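Local atomic coordinates of protease (Actinomadura keratinilytica, PDB entry 8C4X), a protein that probably cleaves peptide bonds as a subtilisin-family (S8) serine endopeptidase, this chain being its inhibitor I9-type prodomain. Residues A16-V21 / E73-I78; V27-T32 / N49-K54. One frame throughout, in Å; residues are numbered along the deposited sequence.

Contact 1 (A16-V21 / E73-I78). Unlike the reference sequence in segment 16-21: A16 (reference Thr).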
loop_
_atom_site.group_PDB
_atom_site.type_symbol
_atom_site.label_atom_id
_atom_site.label_comp_id
_atom_site.label_asym_id
_atom_site.label_seq_id
_atom_site.Cartn_x
_atom_site.Cartn_y
_atom_site.Cartn_z
ATOM N N ALA B 16 1.348 -9.168 9.116
ATOM C CA ALA B 16 1.828 -9.878 7.939
ATOM C C ALA B 16 0.812 -9.795 6.805
ATOM O O ALA B 16 -0.391 -9.987 7.013
ATOM C CB ALA B 16 2.121 -11.337 8.299
ATOM N N GLY B 17 1.306 -9.472 5.607
ATOM C CA GLY B 17 0.491 -9.431 4.409
ATOM C C GLY B 17 -0.422 -8.232 4.274
ATOM O O GLY B 17 -1.323 -8.259 3.431
ATOM N N GLN B 18 -0.231 -7.176 5.079
ATOM C CA GLN B 18 -1.125 -6.025 5.075
ATOM C C GLN B 18 -0.289 -4.760 4.932
ATOM O O GLN B 18 0.728 -4.617 5.621
ATOM C CB GLN B 18 -1.956 -5.998 6.365
ATOM C CG GLN B 18 -3.139 -5.075 6.341
ATOM C CD GLN B 18 -4.109 -5.389 7.463
ATOM O OE1 GLN B 18 -4.848 -6.374 7.398
ATOM N NE2 GLN B 18 -4.123 -4.545 8.492
ATOM N N TYR B 19 -0.719 -3.846 4.051
ATOM C CA TYR B 19 0.131 -2.742 3.616
ATOM C C TYR B 19 -0.652 -1.443 3.504
ATOM O O TYR B 19 -1.866 -1.437 3.294
ATOM C CB TYR B 19 0.802 -3.045 2.256
ATOM C CG TYR B 19 1.567 -4.333 2.310
ATOM C CD1 TYR B 19 2.886 -4.360 2.751
ATOM C CD2 TYR B 19 0.946 -5.528 1.988
ATOM C CE1 TYR B 19 3.587 -5.559 2.833
ATOM C CE2 TYR B 19 1.628 -6.733 2.072
ATOM C CZ TYR B 19 2.944 -6.738 2.491
ATOM O OH TYR B 19 3.614 -7.936 2.568
ATOM N N ILE B 20 0.076 -0.342 3.674
ATOM C CA ILE B 20 -0.381 1.000 3.338
ATOM C C ILE B 20 0.366 1.432 2.086
ATOM O O ILE B 20 1.601 1.422 2.067
ATOM C CB ILE B 20 -0.106 1.988 4.482
ATOM C CG1 ILE B 20 -0.890 1.605 5.737
ATOM C CG2 ILE B 20 -0.423 3.416 4.063
ATOM C CD1 ILE B 20 -0.352 2.272 6.981
ATOM N N VAL B 21 -0.374 1.856 1.063
ATOM C CA VAL B 21 0.198 2.226 -0.227
ATOM C C VAL B 21 -0.152 3.681 -0.512
ATOM O O VAL B 21 -1.313 4.079 -0.366
ATOM C CB VAL B 21 -0.335 1.316 -1.347
ATOM C CG1 VAL B 21 0.271 1.718 -2.698
ATOM C CG2 VAL B 21 -0.048 -0.146 -1.028
ATOM N N GLU B 73 4.272 0.497 2.622
ATOM C CA GLU B 73 4.702 0.321 3.999
ATOM C C GLU B 73 3.918 -0.837 4.601
ATOM O O GLU B 73 2.693 -0.888 4.466
ATOM C CB GLU B 73 4.459 1.623 4.776
ATOM C CG GLU B 73 4.723 1.604 6.259
ATOM C CD GLU B 73 4.346 2.925 6.907
ATOM O OE1 GLU B 73 4.668 3.996 6.336
ATOM O OE2 GLU B 73 3.710 2.897 7.977
ATOM N N GLN B 74 4.596 -1.754 5.280
ATOM C CA GLN B 74 3.854 -2.788 5.990
ATOM C C GLN B 74 3.047 -2.164 7.126
ATOM O O GLN B 74 3.537 -1.299 7.857
ATOM C CB GLN B 74 4.799 -3.850 6.547
ATOM C CG GLN B 74 4.044 -4.998 7.231
ATOM C CD GLN B 74 4.959 -5.984 7.920
ATOM O OE1 GLN B 74 6.071 -5.644 8.319
ATOM N NE2 GLN B 74 4.490 -7.216 8.070
ATOM N N ASP B 75 1.792 -2.592 7.245
ATOM C CA ASP B 75 0.951 -2.147 8.350
ATOM C C ASP B 75 1.535 -2.647 9.668
ATOM O O ASP B 75 2.208 -3.682 9.716
ATOM C CB ASP B 75 -0.474 -2.662 8.148
ATOM C CG ASP B 75 -1.538 -1.779 8.808
ATOM O OD1 ASP B 75 -1.214 -0.714 9.376
ATOM O OD2 ASP B 75 -2.728 -2.155 8.734
ATOM N N ALA B 76 1.266 -1.914 10.747
ATOM C CA ALA B 76 1.880 -2.217 12.037
ATOM C C ALA B 76 0.882 -1.985 13.166
ATOM O O ALA B 76 -0.131 -1.298 13.001
ATOM C CB ALA B 76 3.156 -1.375 12.257
ATOM N N VAL B 77 1.176 -2.564 14.330
ATOM C CA VAL B 77 0.264 -2.435 15.464
ATOM C C VAL B 77 0.423 -1.073 16.126
ATOM O O VAL B 77 1.494 -0.463 16.118
ATOM C CB VAL B 77 0.463 -3.564 16.497
ATOM C CG1 VAL B 77 0.070 -4.899 15.908
ATOM C CG2 VAL B 77 1.903 -3.573 17.040
ATOM N N ILE B 78 -0.678 -0.602 16.706
ATOM C CA ILE B 78 -0.778 0.653 17.442
ATOM C C ILE B 78 -1.492 0.367 18.750
ATOM O O ILE B 78 -2.402 -0.467 18.801
ATOM C CB ILE B 78 -1.567 1.731 16.661
ATOM C CG1 ILE B 78 -0.850 2.131 15.376
ATOM C CG2 ILE B 78 -1.857 2.957 17.567
ATOM C CD1 ILE B 78 -0.012 3.387 15.521
#
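Y19 and Q74 form an antiparallel non-hydrogen-bonded pair, their side chains diverging, with backbone bonds flanking them on both sides. Beyond Y19, I20 N donates to E73 O (2.8 Å), and E73 N returns a bond to I20 O (2.9 Å), closing the hydrogen-bonded pair. On the other side D75 N reaches Q18 O at 2.8 Å. E73 O takes a second, softer contact from Y19 CA at 3.3 Å, a CA-H...O approach. These strands, 18-23 and 69-76, are neighbours in the sheet of the ferredoxin-like fold of subtilisin prodomains; the backbone of Y19 bonds onward to A53, that of Q74 to A7. The short segments meet at 122°, well away from strictly antiparallel. The side chains of Q18 and D75 extend alongside each other in a common direction. With CG anti to the backbone N (chi1 -166°) and an extended chain, Q18 brings NE2 to D75 OD2 at 2.8 Å. D75 OD2 lies almost in the Q18 amide plane; NE2 comes to the anti side of this oxygen, somewhat out of the carboxylate plane, and the two planes are 42° apart. Q18 OE1 is shared by K54 and Q41, so both ends of the amide are engaged; D75 OD1 accepts a weak bond from A76 N and passes I20 CD1 at 3.9 Å. Q74 sends its amide the other way, past A16 CA (3.8 Å from NE2), where OE1 takes the A9 N-H and NE2 makes a weak bond to V15 O.

Contact 2 (V27-T32 / N49-K54); sequences VSVDST and NGFSAK
V29 points its two methyls at the backbone and ring of the opposing strand: CG2 rests on G50 N (3.4 Å) and G50 O, while CG1 approaches the F51 ring obliquely. F51 directs its CB toward the helix, and with CG between the backbone N and the carbonyl carbon (chi1 62°) its CB and CD1 both lie 4.1 Å from V29 CG1. Beside this apolar pair the N49 amide reaches across to the turn before the helix. Its ND2 donates to V27 O at 2.9 Å, nearly straight at 171°, with acceptor and donor each close to the other's plane. A water accepts from V29 N and donates to N49 OD1 (2.7 Å from the water), linking the first-turn amide to the strand segment. ND2 also makes weak bonds to L23 O and K24 O. With an alanine at N49 the amide is gone, which would probably leave V27 O without this donor and the water on V29 N without its acceptor. S28 is the helix N-cap, its OG accepting from S31 N at 2.9 Å, and S28 O receives T32 N and T32 OG1 from opposite faces of its plane. F51 also packs on V21 of the adjacent strand 18-23. Helix 29-36, the first helix of the ferredoxin-like prodomain, lies against the sheet through V29 and T32 on L23 of strand 18-23 and V29 on R43 of strand 42-44.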
loop_
_atom_site.group_PDB
_atom_site.type_symbol
_atom_site.label_atom_id
_atom_site.label_comp_id
_atom_site.label_asym_id
_atom_site.label_seq_id
_atom_site.Cartn_x
_atom_site.Cartn_y
_atom_site.Cartn_z
ATOM N N VAL B 27 -2.545 10.705 -9.291
ATOM C CA VAL B 27 -2.897 9.318 -9.575
ATOM C C VAL B 27 -4.140 8.975 -8.767
ATOM O O VAL B 27 -4.213 9.277 -7.570
ATOM C CB VAL B 27 -1.732 8.377 -9.228
ATOM C CG1 VAL B 27 -2.147 6.928 -9.384
ATOM C CG2 VAL B 27 -0.515 8.687 -10.098
ATOM N N SER B 28 -5.123 8.351 -9.413
ATOM C CA SER B 28 -6.391 8.035 -8.767
ATOM C C SER B 28 -6.294 6.703 -8.030
ATOM O O SER B 28 -5.989 5.671 -8.638
ATOM C CB SER B 28 -7.521 7.976 -9.790
ATOM O OG SER B 28 -8.612 7.260 -9.257
ATOM N N VAL B 29 -6.573 6.731 -6.721
ATOM C CA VAL B 29 -6.647 5.497 -5.943
ATOM C C VAL B 29 -7.710 4.566 -6.516
ATOM O O VAL B 29 -7.463 3.375 -6.732
ATOM C CB VAL B 29 -6.907 5.818 -4.458
ATOM C CG1 VAL B 29 -7.410 4.581 -3.701
ATOM C CG2 VAL B 29 -5.631 6.369 -3.805
ATOM N N ASP B 30 -8.914 5.093 -6.759
ATOM C CA ASP B 30 -10.005 4.246 -7.231
ATOM C C ASP B 30 -9.666 3.605 -8.567
ATOM O O ASP B 30 -9.956 2.424 -8.786
ATOM C CB ASP B 30 -11.286 5.063 -7.359
ATOM C CG ASP B 30 -11.848 5.485 -6.020
ATOM O OD1 ASP B 30 -11.397 4.952 -4.980
ATOM O OD2 ASP B 30 -12.743 6.357 -6.012
ATOM N N SER B 31 -9.081 4.377 -9.484
ATOM C CA SER B 31 -8.669 3.816 -10.769
ATOM C C SER B 31 -7.588 2.760 -10.584
ATOM O O SER B 31 -7.652 1.678 -11.175
ATOM C CB SER B 31 -8.185 4.933 -11.697
ATOM O OG SER B 31 -7.655 4.393 -12.893
ATOM N N THR B 32 -6.586 3.056 -9.755
ATOM C CA THR B 32 -5.448 2.154 -9.613
ATOM C C THR B 32 -5.867 0.801 -9.051
ATOM O O THR B 32 -5.445 -0.251 -9.554
ATOM C CB THR B 32 -4.382 2.796 -8.715
ATOM O OG1 THR B 32 -3.933 4.029 -9.293
ATOM C CG2 THR B 32 -3.190 1.868 -8.554
ATOM N N ASN B 49 -2.811 10.237 -0.344
ATOM C CA ASN B 49 -3.347 9.720 -1.600
ATOM C C ASN B 49 -2.981 8.245 -1.603
ATOM O O ASN B 49 -1.895 7.864 -2.026
ATOM C CB ASN B 49 -2.760 10.454 -2.799
ATOM C CG ASN B 49 -3.504 10.149 -4.083
ATOM O OD1 ASN B 49 -4.730 10.043 -4.085
ATOM N ND2 ASN B 49 -2.765 10.025 -5.189
ATOM N N GLY B 50 -3.860 7.403 -1.074
ATOM C CA GLY B 50 -3.433 6.035 -0.878
ATOM C C GLY B 50 -4.548 5.153 -0.378
ATOM O O GLY B 50 -5.724 5.520 -0.396
ATOM N N PHE B 51 -4.149 3.975 0.083
ATOM C CA PHE B 51 -5.106 2.978 0.533
ATOM C C PHE B 51 -4.363 1.968 1.385
ATOM O O PHE B 51 -3.130 1.938 1.418
ATOM C CB PHE B 51 -5.804 2.291 -0.654
ATOM C CG PHE B 51 -4.863 1.532 -1.563
ATOM C CD1 PHE B 51 -4.243 2.169 -2.634
ATOM C CD2 PHE B 51 -4.604 0.182 -1.346
ATOM C CE1 PHE B 51 -3.367 1.480 -3.475
ATOM C CE2 PHE B 51 -3.735 -0.526 -2.188
ATOM C CZ PHE B 51 -3.121 0.126 -3.260
ATOM N N SER B 52 -5.128 1.139 2.079
ATOM C CA SER B 52 -4.568 0.005 2.793
ATOM C C SER B 52 -5.262 -1.257 2.305
ATOM O O SER B 52 -6.429 -1.221 1.900
ATOM C CB SER B 52 -4.706 0.156 4.326
ATOM O OG SER B 52 -6.060 0.245 4.727
ATOM N N ALA B 53 -4.532 -2.367 2.333
ATOM C CA ALA B 53 -5.091 -3.605 1.812
ATOM C C ALA B 53 -4.227 -4.776 2.234
ATOM O O ALA B 53 -3.033 -4.631 2.516
ATOM C CB ALA B 53 -5.209 -3.564 0.283
ATOM N N LYS B 54 -4.857 -5.944 2.270
ATOM C CA LYS B 54 -4.119 -7.194 2.280
ATOM C C LYS B 54 -3.619 -7.463 0.869
ATOM O O LYS B 54 -4.363 -7.285 -0.099
ATOM C CB LYS B 54 -5.004 -8.339 2.763
ATOM C CG LYS B 54 -5.308 -8.274 4.253
ATOM C CD LYS B 54 -5.599 -9.643 4.831
ATOM C CE LYS B 54 -5.927 -9.550 6.321
ATOM N NZ LYS B 54 -4.747 -9.127 7.143
HETATM O O HOH W 1 -6.956 9.237 -5.386
#

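Contact 1 joins strands 18-23 and 69-76, whereas contact 2 sets the start of helix 29-36 against strand 50-54; their centres are 14 Å apart, on opposite sides of the chain's centre. In sequence, contact 2 lies wholly between the two segments of contact 1, its helix being the next element after strand 18-23. The two share one sheet, in which 18-23 runs between 69-76 and 50-54, and they touch there: V21 N probably bonds F51 O (2.8 Å). Strand 18-23, central in the sheet, thus pairs with a strand of each contact, and its L23 meets helix 29-36, so both contacts belong to a single compact prodomain.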